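Local coordinates for protein putative D-glycero-D-manno-heptose 7-phosphate kinase (Campylobacter jejuni subsp. jejuni, PDB 4N3O) that catalyses the ATP-dependent phosphorylation of D-glycero-alpha-D-manno-heptose 7-phosphate at C-1, giving the 1,7-bisphosphate on the way to GDP-heptose for the capsule, at residues 11-16 with 106-111; 32-37 with 241-246; 41-46 with 331-336; 173-178 with 183-188. All blocks are in the same frame, centred on the assembly; numbering follows the deposited sequence. Where two conformers were deposited one is given.

Contact 1: residues 11-16 with 106-111; sequences TPLRLG and TYSDVP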
loop_
_atom_site.group_PDB
_atom_site.type_symbol
_atom_site.label_atom_id
_atom_site.label_comp_id
_atom_site.label_asym_id
_atom_site.label_seq_id
_atom_site.Cartn_x
_atom_site.Cartn_y
_atom_site.Cartn_z
ATOM N N THR A 11 5.839 6.956 -9.041
ATOM C CA THR A 11 4.764 7.909 -9.205
ATOM C C THR A 11 3.448 7.199 -8.990
ATOM O O THR A 11 3.178 6.190 -9.612
ATOM C CB THR A 11 4.807 8.459 -10.650
ATOM O OG1 THR A 11 6.152 8.876 -10.976
ATOM C CG2 THR A 11 3.824 9.620 -10.835
ATOM N N PRO A 12 2.602 7.739 -8.120
ATOM C CA PRO A 12 1.365 7.042 -7.857
ATOM C C PRO A 12 0.260 7.284 -8.852
ATOM O O PRO A 12 0.201 8.328 -9.488
ATOM C CB PRO A 12 0.944 7.623 -6.498
ATOM C CG PRO A 12 1.470 9.005 -6.513
ATOM C CD PRO A 12 2.737 8.969 -7.315
ATOM N N LEU A 13 -0.621 6.304 -8.968
ATOM C CA LEU A 13 -1.812 6.412 -9.781
ATOM C C LEU A 13 -2.844 7.121 -8.913
ATOM O O LEU A 13 -2.593 7.398 -7.734
ATOM C CB LEU A 13 -2.307 5.035 -10.183
ATOM C CG LEU A 13 -1.314 4.288 -11.079
ATOM C CD1 LEU A 13 -1.830 2.888 -11.387
ATOM C CD2 LEU A 13 -1.090 5.039 -12.376
ATOM N N ARG A 14 -4.000 7.418 -9.474
ATOM C CA ARG A 14 -5.004 8.140 -8.730
ATOM C C ARG A 14 -6.359 7.543 -8.896
ATOM O O ARG A 14 -6.658 6.898 -9.890
ATOM C CB ARG A 14 -5.112 9.589 -9.211
ATOM C CG ARG A 14 -5.500 9.670 -10.678
ATOM C CD ARG A 14 -6.532 10.751 -10.915
ATOM N NE ARG A 14 -7.051 10.737 -12.282
ATOM C CZ ARG A 14 -7.883 9.808 -12.761
ATOM N NH1 ARG A 14 -8.257 8.768 -12.009
ATOM N NH2 ARG A 14 -8.322 9.897 -14.013
ATOM N N LEU A 15 -7.207 7.873 -7.949
ATOM C CA LEU A 15 -8.551 7.412 -7.924
ATOM C C LEU A 15 -9.478 8.617 -7.891
ATOM O O LEU A 15 -9.309 9.517 -7.075
ATOM C CB LEU A 15 -8.696 6.589 -6.665
ATOM C CG LEU A 15 -9.918 5.770 -6.409
ATOM C CD1 LEU A 15 -10.248 4.918 -7.623
ATOM C CD2 LEU A 15 -9.611 4.917 -5.193
ATOM N N GLY A 16 -10.424 8.664 -8.817
ATOM C CA GLY A 16 -11.405 9.726 -8.835
ATOM C C GLY A 16 -12.475 9.357 -7.837
ATOM O O GLY A 16 -13.244 8.435 -8.067
ATOM N N THR A 106 10.630 1.105 -17.587
ATOM C CA THR A 106 9.408 1.425 -16.832
ATOM C C THR A 106 8.395 0.298 -16.772
ATOM O O THR A 106 8.420 -0.620 -17.594
ATOM C CB THR A 106 8.649 2.584 -17.480
ATOM O OG1 THR A 106 8.179 2.179 -18.768
ATOM C CG2 THR A 106 9.535 3.777 -17.642
ATOM N N TYR A 107 7.488 0.385 -15.801
ATOM C CA TYR A 107 6.386 -0.582 -15.692
ATOM C C TYR A 107 5.374 -0.092 -14.669
ATOM O O TYR A 107 5.713 0.636 -13.727
ATOM C CB TYR A 107 6.856 -2.022 -15.364
ATOM C CG TYR A 107 7.141 -2.306 -13.909
ATOM C CD1 TYR A 107 8.381 -2.058 -13.364
ATOM C CD2 TYR A 107 6.159 -2.837 -13.088
ATOM C CE1 TYR A 107 8.638 -2.314 -12.039
ATOM C CE2 TYR A 107 6.410 -3.114 -11.752
ATOM C CZ TYR A 107 7.651 -2.842 -11.236
ATOM O OH TYR A 107 7.904 -3.083 -9.903
ATOM N N SER A 108 4.135 -0.512 -14.858
ATOM C CA SER A 108 3.040 -0.104 -14.003
ATOM C C SER A 108 2.564 -1.228 -13.137
ATOM O O SER A 108 2.643 -2.376 -13.536
ATOM C CB SER A 108 1.863 0.352 -14.869
ATOM O OG SER A 108 0.700 0.514 -14.058
ATOM N N ASP A 109 2.045 -0.903 -11.955
ATOM C CA ASP A 109 1.483 -1.942 -11.070
ATOM C C ASP A 109 0.118 -2.438 -11.540
ATOM O O ASP A 109 -0.362 -3.453 -11.044
ATOM C CB ASP A 109 1.343 -1.431 -9.642
ATOM C CG ASP A 109 2.654 -1.302 -8.945
ATOM O OD1 ASP A 109 3.573 -2.034 -9.321
ATOM O OD2 ASP A 109 2.776 -0.481 -8.017
ATOM N N VAL A 110 -0.504 -1.720 -12.475
ATOM C CA VAL A 110 -1.811 -2.101 -12.992
ATOM C C VAL A 110 -1.747 -2.285 -14.501
ATOM O O VAL A 110 -0.952 -1.642 -15.158
ATOM C CB VAL A 110 -2.904 -1.060 -12.675
ATOM C CG1 VAL A 110 -2.897 -0.722 -11.190
ATOM C CG2 VAL A 110 -2.717 0.202 -13.507
ATOM N N PRO A 111 -2.613 -3.152 -15.047
ATOM C CA PRO A 111 -2.646 -3.439 -16.480
ATOM C C PRO A 111 -3.064 -2.264 -17.366
ATOM O O PRO A 111 -3.661 -1.275 -16.904
ATOM C CB PRO A 111 -3.701 -4.568 -16.602
ATOM C CG PRO A 111 -3.932 -5.068 -15.213
ATOM C CD PRO A 111 -3.652 -3.903 -14.315
#
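Leu13, on strand 6-21, meets Val110, just past the end of strand 102-108; the two strands belong to one sheet but do not pair, since strand 42-50 runs between them. The nearest CA atoms, those of Leu13 and Asp109, are 9.1 Å apart, and side chains alone bridge the interval. Leu13 CD1 and Val110 CG2 meet tip to tip at 3.5 Å, while Val110 CG1 touches the same methyl at 3.8 Å, so one leucine branch rests against both valine methyls. The leucine stem reaches this point because CG stands anti to the carbonyl carbon (chi1 -64°) and CD1 continues in an extended line (chi2 177°). Val110 is steadied by a local bond: Ser108 OG donates to Val110 O at 2.9 Å, meeting a lone pair in the carbonyl plane and linking the last strand residue to the loop. The Asp109 carboxylate bonds to strand 42-50, OD2 to Tyr43 N and OD1 to His45 NE2. Beyond Val110 follows Gly113-Ser119, which by similarity binds ATP; Leu13 also packs on Leu116 there. The arrangement is consistent with the GHMP kinase fold, in which a strand of the N-terminal domain leads into the glycine-rich nucleotide-binding loop.

Contact 2: residues 32-37 with 241-246; sequences TGYVLN and IKMKEA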
loop_
_atom_site.group_PDB
_atom_site.type_symbol
_atom_site.label_atom_id
_atom_site.label_comp_id
_atom_site.label_asym_id
_atom_site.label_seq_id
_atom_site.Cartn_x
_atom_site.Cartn_y
_atom_site.Cartn_z
ATOM N N THR A 32 -16.996 25.682 -13.892
ATOM C CA THR A 32 -17.232 24.546 -14.792
ATOM C C THR A 32 -17.606 23.271 -14.023
ATOM O O THR A 32 -18.375 22.439 -14.511
ATOM C CB THR A 32 -15.981 24.241 -15.638
ATOM O OG1 THR A 32 -15.517 25.441 -16.268
ATOM C CG2 THR A 32 -16.274 23.167 -16.690
ATOM N N GLY A 33 -17.044 23.114 -12.829
ATOM C CA GLY A 33 -17.328 21.946 -12.005
ATOM C C GLY A 33 -16.207 21.666 -11.035
ATOM O O GLY A 33 -15.394 22.547 -10.738
ATOM N N TYR A 34 -16.150 20.433 -10.550
ATOM C CA TYR A 34 -15.118 20.050 -9.596
ATOM C C TYR A 34 -14.765 18.598 -9.724
ATOM O O TYR A 34 -15.485 17.815 -10.327
ATOM C CB TYR A 34 -15.602 20.256 -8.156
ATOM C CG TYR A 34 -16.571 19.186 -7.690
ATOM C CD1 TYR A 34 -17.938 19.325 -7.883
ATOM C CD2 TYR A 34 -16.112 18.023 -7.061
ATOM C CE1 TYR A 34 -18.829 18.347 -7.458
ATOM C CE2 TYR A 34 -16.999 17.031 -6.643
ATOM C CZ TYR A 34 -18.358 17.202 -6.843
ATOM O OH TYR A 34 -19.254 16.240 -6.434
ATOM N N VAL A 35 -13.639 18.250 -9.127
ATOM C CA VAL A 35 -13.206 16.880 -9.067
ATOM C C VAL A 35 -12.413 16.734 -7.761
ATOM O O VAL A 35 -11.687 17.657 -7.337
ATOM C CB VAL A 35 -12.385 16.448 -10.318
ATOM C CG1 VAL A 35 -11.099 17.238 -10.438
ATOM C CG2 VAL A 35 -12.057 14.965 -10.269
ATOM N N LEU A 36 -12.618 15.604 -7.094
ATOM C CA LEU A 36 -11.903 15.282 -5.879
ATOM C C LEU A 36 -11.204 13.996 -6.166
ATOM O O LEU A 36 -11.869 12.976 -6.358
ATOM C CB LEU A 36 -12.849 15.073 -4.703
ATOM C CG LEU A 36 -12.207 14.472 -3.444
ATOM C CD1 LEU A 36 -11.151 15.403 -2.883
ATOM C CD2 LEU A 36 -13.231 14.151 -2.378
ATOM N N ASN A 37 -9.872 14.031 -6.237
ATOM C CA ASN A 37 -9.127 12.805 -6.457
ATOM C C ASN A 37 -8.085 12.620 -5.369
ATOM O O ASN A 37 -7.855 13.516 -4.536
ATOM C CB ASN A 37 -8.541 12.747 -7.851
ATOM C CG ASN A 37 -7.672 13.917 -8.147
ATOM O OD1 ASN A 37 -6.964 14.417 -7.266
ATOM N ND2 ASN A 37 -7.704 14.374 -9.395
ATOM N N ILE A 241 -18.787 22.622 -2.078
ATOM C CA ILE A 241 -18.494 23.290 -0.801
ATOM C C ILE A 241 -18.906 22.414 0.395
ATOM O O ILE A 241 -18.287 22.463 1.457
ATOM C CB ILE A 241 -19.123 24.696 -0.703
ATOM C CG1 ILE A 241 -20.642 24.642 -0.951
ATOM C CG2 ILE A 241 -18.446 25.648 -1.682
ATOM C CD1 ILE A 241 -21.294 26.003 -1.126
ATOM N N LYS A 242 -19.922 21.586 0.201
ATOM C CA LYS A 242 -20.389 20.729 1.267
ATOM C C LYS A 242 -19.363 19.630 1.516
ATOM O O LYS A 242 -19.124 19.261 2.661
ATOM C CB LYS A 242 -21.757 20.146 0.927
ATOM C CG LYS A 242 -22.489 19.557 2.122
ATOM C CD LYS A 242 -23.850 18.973 1.748
ATOM C CE LYS A 242 -24.799 20.034 1.203
ATOM N NZ LYS A 242 -26.163 19.490 0.949
HETATM N N MSE A 243 -18.748 19.131 0.439
HETATM C CA MSE A 243 -17.725 18.090 0.536
HETATM C C MSE A 243 -16.431 18.640 1.096
HETATM O O MSE A 243 -15.736 17.937 1.790
HETATM C CB MSE A 243 -17.459 17.421 -0.804
HETATM C CG MSE A 243 -16.839 16.026 -0.652
HETATM SE SE MSE A 243 -16.758 15.217 -2.458
HETATM C CE MSE A 243 -18.680 14.971 -2.812
ATOM N N LYS A 244 -16.080 19.885 0.796
ATOM C CA LYS A 244 -14.873 20.464 1.395
ATOM C C LYS A 244 -15.068 20.584 2.897
ATOM O O LYS A 244 -14.213 20.188 3.678
ATOM C CB LYS A 244 -14.571 21.875 0.890
ATOM C CG LYS A 244 -14.154 22.021 -0.552
ATOM C CD LYS A 244 -13.622 23.438 -0.768
ATOM C CE LYS A 244 -13.601 23.853 -2.232
ATOM N NZ LYS A 244 -14.982 24.001 -2.792
ATOM N N GLU A 245 -16.207 21.150 3.285
ATOM C CA GLU A 245 -16.514 21.371 4.685
ATOM C C GLU A 245 -16.482 20.047 5.439
ATOM O O GLU A 245 -15.896 19.971 6.509
ATOM C CB GLU A 245 -17.872 22.059 4.824
ATOM C CG GLU A 245 -18.110 22.705 6.181
ATOM C CD GLU A 245 -19.464 23.416 6.271
ATOM O OE1 GLU A 245 -20.441 22.957 5.631
ATOM O OE2 GLU A 245 -19.556 24.425 7.006
ATOM N N ALA A 246 -17.071 18.999 4.860
ATOM C CA ALA A 246 -17.093 17.677 5.502
ATOM C C ALA A 246 -15.665 17.114 5.659
ATOM O O ALA A 246 -15.347 16.454 6.652
ATOM C CB ALA A 246 -17.971 16.709 4.715
#
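Met243, a selenomethionine, projects from helix 236-248 onto Tyr34 and Leu36 of strand 31-40, a helix-on-sheet packing in which a helix that reaches into the GHMP kinase C-terminal family region lies against a strand of the large mixed sheet. The backbones stay well apart, with Met243 CA 9.1 Å from Leu36 CA, and the long side chain spans the interval. From CB, which points toward the strand, the chain first runs straight: CG is anti to the backbone N (chi1 -158°) and SE is anti again to CA. CB and CG carry the selenium across to Leu36, where SE lies 3.7 Å from Leu36 CD2, the two side chains crossing at a slant. At SE the chain bends (chi3 -68°), turning CE aside to Tyr34. Residues alternate along a strand, so Tyr34 and Leu36 present their side chains to the helix together, Val35 between them facing the other way. Around the same selenomethionine, Leu255, Ile258 and Leu259 of helix 252-262 and Ala18 of strand 6-21 complete an apolar setting. Tyr34 also lies beside Gly20, a substrate-binding residue by similarity. Its side chain crosses that of Met243 at about a right angle, with Tyr34 OH 3.9 Å from Met243 CE.

Contact 3: residues 41-46 with 331-336; sequences SLYIHC and SFTKEG
Ser41 and Ser331 clasp each other through two hydrogen bonds that use both the backbone and the side chain of the first serine. Ser331 N donates to Ser41 OG at 2.8 Å with an N-H...O angle of 158°, and Ser41 N donates to Ser331 O at 2.9 Å, approaching nearly along the C=O axis but with a more bent angle of 139° at the hydrogen. Chi1 of 63° places Ser41 OG between the backbone N and the carbonyl carbon, on the side of its own amide, so both can reach Ser331. Ser41 occupies a corner of the chain, where strand 31-40 gives way to strand 42-50 of the mixed sheet, and the loop between strands 326-327 and 338-341 is tied down at that corner, on the way from the C-terminal sheet of this GHMP kinase back to the mixed one. Farther along the loop, Thr333 CG2 lies 3.9 Å from Ser41 N. The same methyl meets Tyr43 OH at 3.4 Å, the two side chains approaching from opposite directions. Thr333 turns its hydroxyl to Thr39, with OG1 hydrogen-bonded to Thr39 OG1, while Phe332, pointing away from the strand, packs edge-to-face on Phe172 and Phe330.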
loop_
_atom_site.group_PDB
_atom_site.type_symbol
_atom_site.label_atom_id
_atom_site.label_comp_id
_atom_site.label_asym_id
_atom_site.label_seq_id
_atom_site.Cartn_x
_atom_site.Cartn_y
_atom_site.Cartn_z
ATOM N N SER A 41 -1.648 3.758 -3.574
ATOM C CA SER A 41 -0.422 2.954 -3.522
ATOM C C SER A 41 -0.219 1.975 -4.685
ATOM O O SER A 41 0.193 0.849 -4.472
ATOM C CB SER A 41 -0.383 2.174 -2.181
ATOM O OG SER A 41 -1.485 1.264 -2.097
ATOM N N LEU A 42 -0.536 2.405 -5.897
ATOM C CA LEU A 42 -0.345 1.604 -7.101
ATOM C C LEU A 42 0.475 2.575 -7.930
ATOM O O LEU A 42 0.096 3.727 -8.104
ATOM C CB LEU A 42 -1.670 1.246 -7.759
ATOM C CG LEU A 42 -2.627 0.441 -6.881
ATOM C CD1 LEU A 42 -3.997 0.344 -7.518
ATOM C CD2 LEU A 42 -2.085 -0.942 -6.618
ATOM N N TYR A 43 1.595 2.109 -8.439
ATOM C CA TYR A 43 2.540 2.999 -9.036
ATOM C C TYR A 43 3.080 2.632 -10.397
ATOM O O TYR A 43 2.973 1.494 -10.862
ATOM C CB TYR A 43 3.783 3.012 -8.112
ATOM C CG TYR A 43 3.558 3.383 -6.657
ATOM C CD1 TYR A 43 3.549 4.711 -6.260
ATOM C CD2 TYR A 43 3.428 2.397 -5.659
ATOM C CE1 TYR A 43 3.379 5.062 -4.928
ATOM C CE2 TYR A 43 3.248 2.745 -4.314
ATOM C CZ TYR A 43 3.243 4.078 -3.962
ATOM O OH TYR A 43 3.075 4.459 -2.657
ATOM N N ILE A 44 3.710 3.634 -10.990
ATOM C CA ILE A 44 4.482 3.494 -12.207
ATOM C C ILE A 44 5.926 3.685 -11.749
ATOM O O ILE A 44 6.246 4.673 -11.084
ATOM C CB ILE A 44 4.092 4.507 -13.285
ATOM C CG1 ILE A 44 2.759 4.051 -13.874
ATOM C CG2 ILE A 44 5.175 4.567 -14.365
ATOM C CD1 ILE A 44 2.274 4.847 -15.044
ATOM N N HIS A 45 6.772 2.717 -12.094
ATOM C CA HIS A 45 8.151 2.694 -11.668
ATOM C C HIS A 45 9.022 3.003 -12.859
ATOM O O HIS A 45 8.801 2.478 -13.930
ATOM C CB HIS A 45 8.513 1.298 -11.127
ATOM C CG HIS A 45 7.519 0.754 -10.155
ATOM N ND1 HIS A 45 7.655 0.904 -8.794
ATOM C CD2 HIS A 45 6.352 0.086 -10.346
ATOM C CE1 HIS A 45 6.618 0.349 -8.186
ATOM N NE2 HIS A 45 5.817 -0.160 -9.105
ATOM N N CYS A 46 10.012 3.864 -12.662
ATOM C CA CYS A 46 10.947 4.229 -13.719
ATOM C C CYS A 46 12.375 4.174 -13.222
ATOM O O CYS A 46 12.672 4.638 -12.124
ATOM C CB CYS A 46 10.691 5.655 -14.228
ATOM S SG CYS A 46 9.084 5.895 -15.010
ATOM N N SER A 331 -3.662 1.771 -0.347
ATOM C CA SER A 331 -3.774 2.810 0.673
ATOM C C SER A 331 -3.807 4.125 -0.092
ATOM O O SER A 331 -3.383 4.178 -1.246
ATOM C CB SER A 331 -2.508 2.884 1.514
ATOM O OG SER A 331 -2.053 1.616 1.865
ATOM N N PHE A 332 -4.279 5.186 0.546
ATOM C CA PHE A 332 -4.163 6.512 -0.043
ATOM C C PHE A 332 -2.776 6.990 0.347
ATOM O O PHE A 332 -2.366 6.771 1.467
ATOM C CB PHE A 332 -5.221 7.462 0.498
ATOM C CG PHE A 332 -6.600 7.076 0.102
ATOM C CD1 PHE A 332 -6.996 7.151 -1.237
ATOM C CD2 PHE A 332 -7.514 6.639 1.037
ATOM C CE1 PHE A 332 -8.269 6.786 -1.630
ATOM C CE2 PHE A 332 -8.796 6.283 0.645
ATOM C CZ PHE A 332 -9.171 6.350 -0.697
ATOM N N THR A 333 -2.026 7.585 -0.572
ATOM C CA THR A 333 -0.684 8.081 -0.235
ATOM C C THR A 333 -0.671 9.578 -0.073
ATOM O O THR A 333 -1.512 10.279 -0.640
ATOM C CB THR A 333 0.354 7.774 -1.316
ATOM O OG1 THR A 333 -0.016 8.440 -2.536
ATOM C CG2 THR A 333 0.476 6.284 -1.529
ATOM N N LYS A 334 0.330 10.048 0.668
ATOM C CA LYS A 334 0.532 11.458 0.991
ATOM C C LYS A 334 1.363 12.165 -0.054
ATOM O O LYS A 334 1.168 13.341 -0.313
ATOM C CB LYS A 334 1.308 11.566 2.319
ATOM C CG LYS A 334 0.603 10.967 3.528
ATOM C CD LYS A 334 -0.275 11.963 4.257
ATOM C CE LYS A 334 0.574 12.938 5.056
ATOM N NZ LYS A 334 -0.257 13.881 5.847
ATOM N N GLU A 335 2.324 11.446 -0.617
ATOM C CA GLU A 335 3.229 12.011 -1.597
ATOM C C GLU A 335 2.833 11.791 -3.035
ATOM O O GLU A 335 2.108 10.860 -3.375
ATOM C CB GLU A 335 4.643 11.400 -1.440
ATOM C CG GLU A 335 5.595 12.128 -0.502
ATOM C CD GLU A 335 7.032 11.603 -0.613
ATOM O OE1 GLU A 335 7.265 10.401 -0.338
ATOM O OE2 GLU A 335 7.939 12.399 -0.956
ATOM N N GLY A 336 3.377 12.650 -3.881
ATOM C CA GLY A 336 3.254 12.511 -5.321
ATOM C C GLY A 336 4.558 11.843 -5.761
ATOM O O GLY A 336 5.168 11.081 -4.992
#

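Contact 4: residues 173-178 with 183-188; sequences NFMEFY and VIVNPL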
loop_
_atom_site.group_PDB
_atom_site.type_symbol
_atom_site.label_atom_id
_atom_site.label_comp_id
_atom_site.label_asym_id
_atom_site.label_seq_id
_atom_site.Cartn_x
_atom_site.Cartn_y
_atom_site.Cartn_z
ATOM N N ASN A 173 -6.652 15.951 -3.518
ATOM C CA ASN A 173 -6.689 17.228 -4.206
ATOM C C ASN A 173 -8.097 17.518 -4.647
ATOM O O ASN A 173 -8.734 16.691 -5.297
ATOM C CB ASN A 173 -5.776 17.206 -5.429
ATOM C CG ASN A 173 -4.309 17.107 -5.062
ATOM O OD1 ASN A 173 -3.749 18.018 -4.459
ATOM N ND2 ASN A 173 -3.668 16.006 -5.453
ATOM N N PHE A 174 -8.591 18.682 -4.256
ATOM C CA PHE A 174 -9.907 19.117 -4.643
ATOM C C PHE A 174 -9.681 20.157 -5.712
ATOM O O PHE A 174 -9.047 21.175 -5.453
ATOM C CB PHE A 174 -10.649 19.730 -3.470
ATOM C CG PHE A 174 -12.103 19.943 -3.741
ATOM C CD1 PHE A 174 -12.540 21.059 -4.432
ATOM C CD2 PHE A 174 -13.037 19.023 -3.303
ATOM C CE1 PHE A 174 -13.888 21.258 -4.675
ATOM C CE2 PHE A 174 -14.379 19.212 -3.547
ATOM C CZ PHE A 174 -14.804 20.330 -4.236
HETATM N N MSE A 175 -10.191 19.904 -6.907
HETATM C CA MSE A 175 -9.969 20.814 -8.015
HETATM C C MSE A 175 -11.239 21.441 -8.498
HETATM O O MSE A 175 -12.238 20.755 -8.747
HETATM C CB MSE A 175 -9.260 20.019 -9.090
HETATM C CG MSE A 175 -8.181 19.190 -8.383
HETATM SE SE MSE A 175 -6.972 18.521 -9.743
HETATM C CE MSE A 175 -5.623 17.555 -8.717
ATOM N N GLU A 176 -11.203 22.769 -8.610
ATOM C CA GLU A 176 -12.338 23.555 -9.079
ATOM C C GLU A 176 -12.011 24.132 -10.437
ATOM O O GLU A 176 -10.896 24.596 -10.681
ATOM C CB GLU A 176 -12.701 24.628 -8.056
ATOM C CG GLU A 176 -13.417 24.018 -6.858
ATOM C CD GLU A 176 -13.429 24.908 -5.638
ATOM O OE1 GLU A 176 -14.538 25.223 -5.137
ATOM O OE2 GLU A 176 -12.324 25.298 -5.190
ATOM N N PHE A 177 -12.987 24.063 -11.329
ATOM C CA PHE A 177 -12.800 24.529 -12.693
ATOM C C PHE A 177 -13.578 25.808 -12.995
ATOM O O PHE A 177 -14.761 25.936 -12.652
ATOM C CB PHE A 177 -13.192 23.424 -13.669
ATOM C CG PHE A 177 -12.483 22.132 -13.415
ATOM C CD1 PHE A 177 -11.108 22.038 -13.596
ATOM C CD2 PHE A 177 -13.185 21.008 -12.998
ATOM C CE1 PHE A 177 -10.441 20.850 -13.358
ATOM C CE2 PHE A 177 -12.525 19.816 -12.762
ATOM C CZ PHE A 177 -11.150 19.737 -12.941
ATOM N N TYR A 178 -12.892 26.755 -13.629
ATOM C CA TYR A 178 -13.491 28.023 -13.998
ATOM C C TYR A 178 -13.323 28.313 -15.492
ATOM O O TYR A 178 -12.205 28.360 -16.018
ATOM C CB TYR A 178 -12.905 29.158 -13.159
ATOM C CG TYR A 178 -13.273 29.069 -11.702
ATOM C CD1 TYR A 178 -14.446 29.648 -11.228
ATOM C CD2 TYR A 178 -12.456 28.399 -10.793
ATOM C CE1 TYR A 178 -14.795 29.567 -9.890
ATOM C CE2 TYR A 178 -12.794 28.313 -9.450
ATOM C CZ TYR A 178 -13.964 28.897 -9.005
ATOM O OH TYR A 178 -14.313 28.818 -7.684
ATOM N N VAL A 183 -7.755 25.975 -13.691
ATOM C CA VAL A 183 -7.926 24.868 -12.773
ATOM C C VAL A 183 -7.329 25.336 -11.461
ATOM O O VAL A 183 -6.129 25.621 -11.385
ATOM C CB VAL A 183 -7.190 23.588 -13.220
ATOM C CG1 VAL A 183 -7.445 22.462 -12.222
ATOM C CG2 VAL A 183 -7.624 23.170 -14.620
ATOM N N ILE A 184 -8.175 25.479 -10.449
ATOM C CA ILE A 184 -7.715 25.858 -9.121
ATOM C C ILE A 184 -7.574 24.535 -8.366
ATOM O O ILE A 184 -8.521 23.750 -8.245
ATOM C CB ILE A 184 -8.644 26.891 -8.438
ATOM C CG1 ILE A 184 -8.335 28.304 -8.958
ATOM C CG2 ILE A 184 -8.410 26.930 -6.934
ATOM C CD1 ILE A 184 -8.302 28.439 -10.466
ATOM N N VAL A 185 -6.362 24.269 -7.914
ATOM C CA VAL A 185 -6.079 23.039 -7.231
ATOM C C VAL A 185 -5.897 23.322 -5.763
ATOM O O VAL A 185 -5.077 24.160 -5.396
ATOM C CB VAL A 185 -4.798 22.397 -7.783
ATOM C CG1 VAL A 185 -4.456 21.126 -7.022
ATOM C CG2 VAL A 185 -4.967 22.106 -9.262
ATOM N N ASN A 186 -6.690 22.645 -4.937
ATOM C CA ASN A 186 -6.584 22.764 -3.496
ATOM C C ASN A 186 -5.948 21.481 -2.952
ATOM O O ASN A 186 -6.641 20.474 -2.811
ATOM C CB ASN A 186 -7.962 22.960 -2.865
ATOM C CG ASN A 186 -8.594 24.295 -3.224
ATOM O OD1 ASN A 186 -9.687 24.340 -3.790
ATOM N ND2 ASN A 186 -7.897 25.390 -2.921
ATOM N N PRO A 187 -4.619 21.492 -2.696
ATOM C CA PRO A 187 -3.996 20.309 -2.111
ATOM C C PRO A 187 -4.403 20.265 -0.641
ATOM O O PRO A 187 -3.924 21.058 0.164
ATOM C CB PRO A 187 -2.490 20.559 -2.279
ATOM C CG PRO A 187 -2.359 21.860 -3.001
ATOM C CD PRO A 187 -3.656 22.582 -2.869
ATOM N N LEU A 188 -5.308 19.353 -0.314
ATOM C CA LEU A 188 -5.858 19.247 1.031
ATOM C C LEU A 188 -4.944 18.610 2.048
ATOM O O LEU A 188 -4.234 17.677 1.750
ATOM C CB LEU A 188 -7.134 18.420 0.993
ATOM C CG LEU A 188 -8.239 18.941 0.087
ATOM C CD1 LEU A 188 -9.382 17.959 0.168
ATOM C CD2 LEU A 188 -8.689 20.326 0.502
#
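Phe174 and Asn186 face each other as a hydrogen-bonded pair of an antiparallel beta hairpin, strands 173-178 and 183-188 running at 162° with axes 4.7 Å apart. The main-chain ladder has four bonds. Phe174 N donates to Asn186 O at 3.0 Å and Asn186 N to Phe174 O at 2.8 Å; Glu176 N to Ile184 O and Ile184 N to Glu176 O are both 2.9 Å. The non-hydrogen-bonded residues add CA-H...O contacts: Met175 CA to Ile184 O at 3.3 Å between the rungs, and a longer one from Asn173 CA to Asn186 O beyond them.

Apolar contacts divide between the two faces. On the face of Met175, Phe177, Val183 and Val185, the valines lie side by side with their cross-strand partners. Val183 CG2 sits in plane at the edge of the Phe177 ring, and Val183 CG1 comes within 3.6 Å of Phe177 CE1. Met175 keeps an extended chain beyond CG, which brings CE to 4.1 Å from Val185 CG1. Ile184 and Phe174, on the other face, meet residues at the strand ends: Tyr178 crosses Ile184 at a slant, and Phe174 CB touches Leu188 CD1.

Among charged groups, Glu176 OE1 forms a salt bridge with Lys244 of helix 236-248, which also packs on Phe174. Strand 172-178 bonds to strand 31-40 on its other side, and Tyr165 of helix 162-169 packs on Met175 and Val185.

All four contacts reach one mixed sheet. Contacts 1 and 3 interlock, their centres about 7 Å apart, because strand 42-50 of contact 3 lies between the strands of contact 1: Leu13 N probably bonds to Leu42 O, and Asp109 N to Tyr43 O. Contacts 2 and 4 form a second cluster, with centres about 8 Å apart, joined by a probable hydrogen bond from Thr32 N to Phe177 O and by the Lys244-Glu176 salt bridge. The clusters lie 20 to 24 Å apart between centres. Arg14, a transition-state stabiliser by similarity, sits on strand 6-21 in contact 1, packs on Asn37 of segment 32-37, and forms a salt bridge with Asp163, the probable proton acceptor.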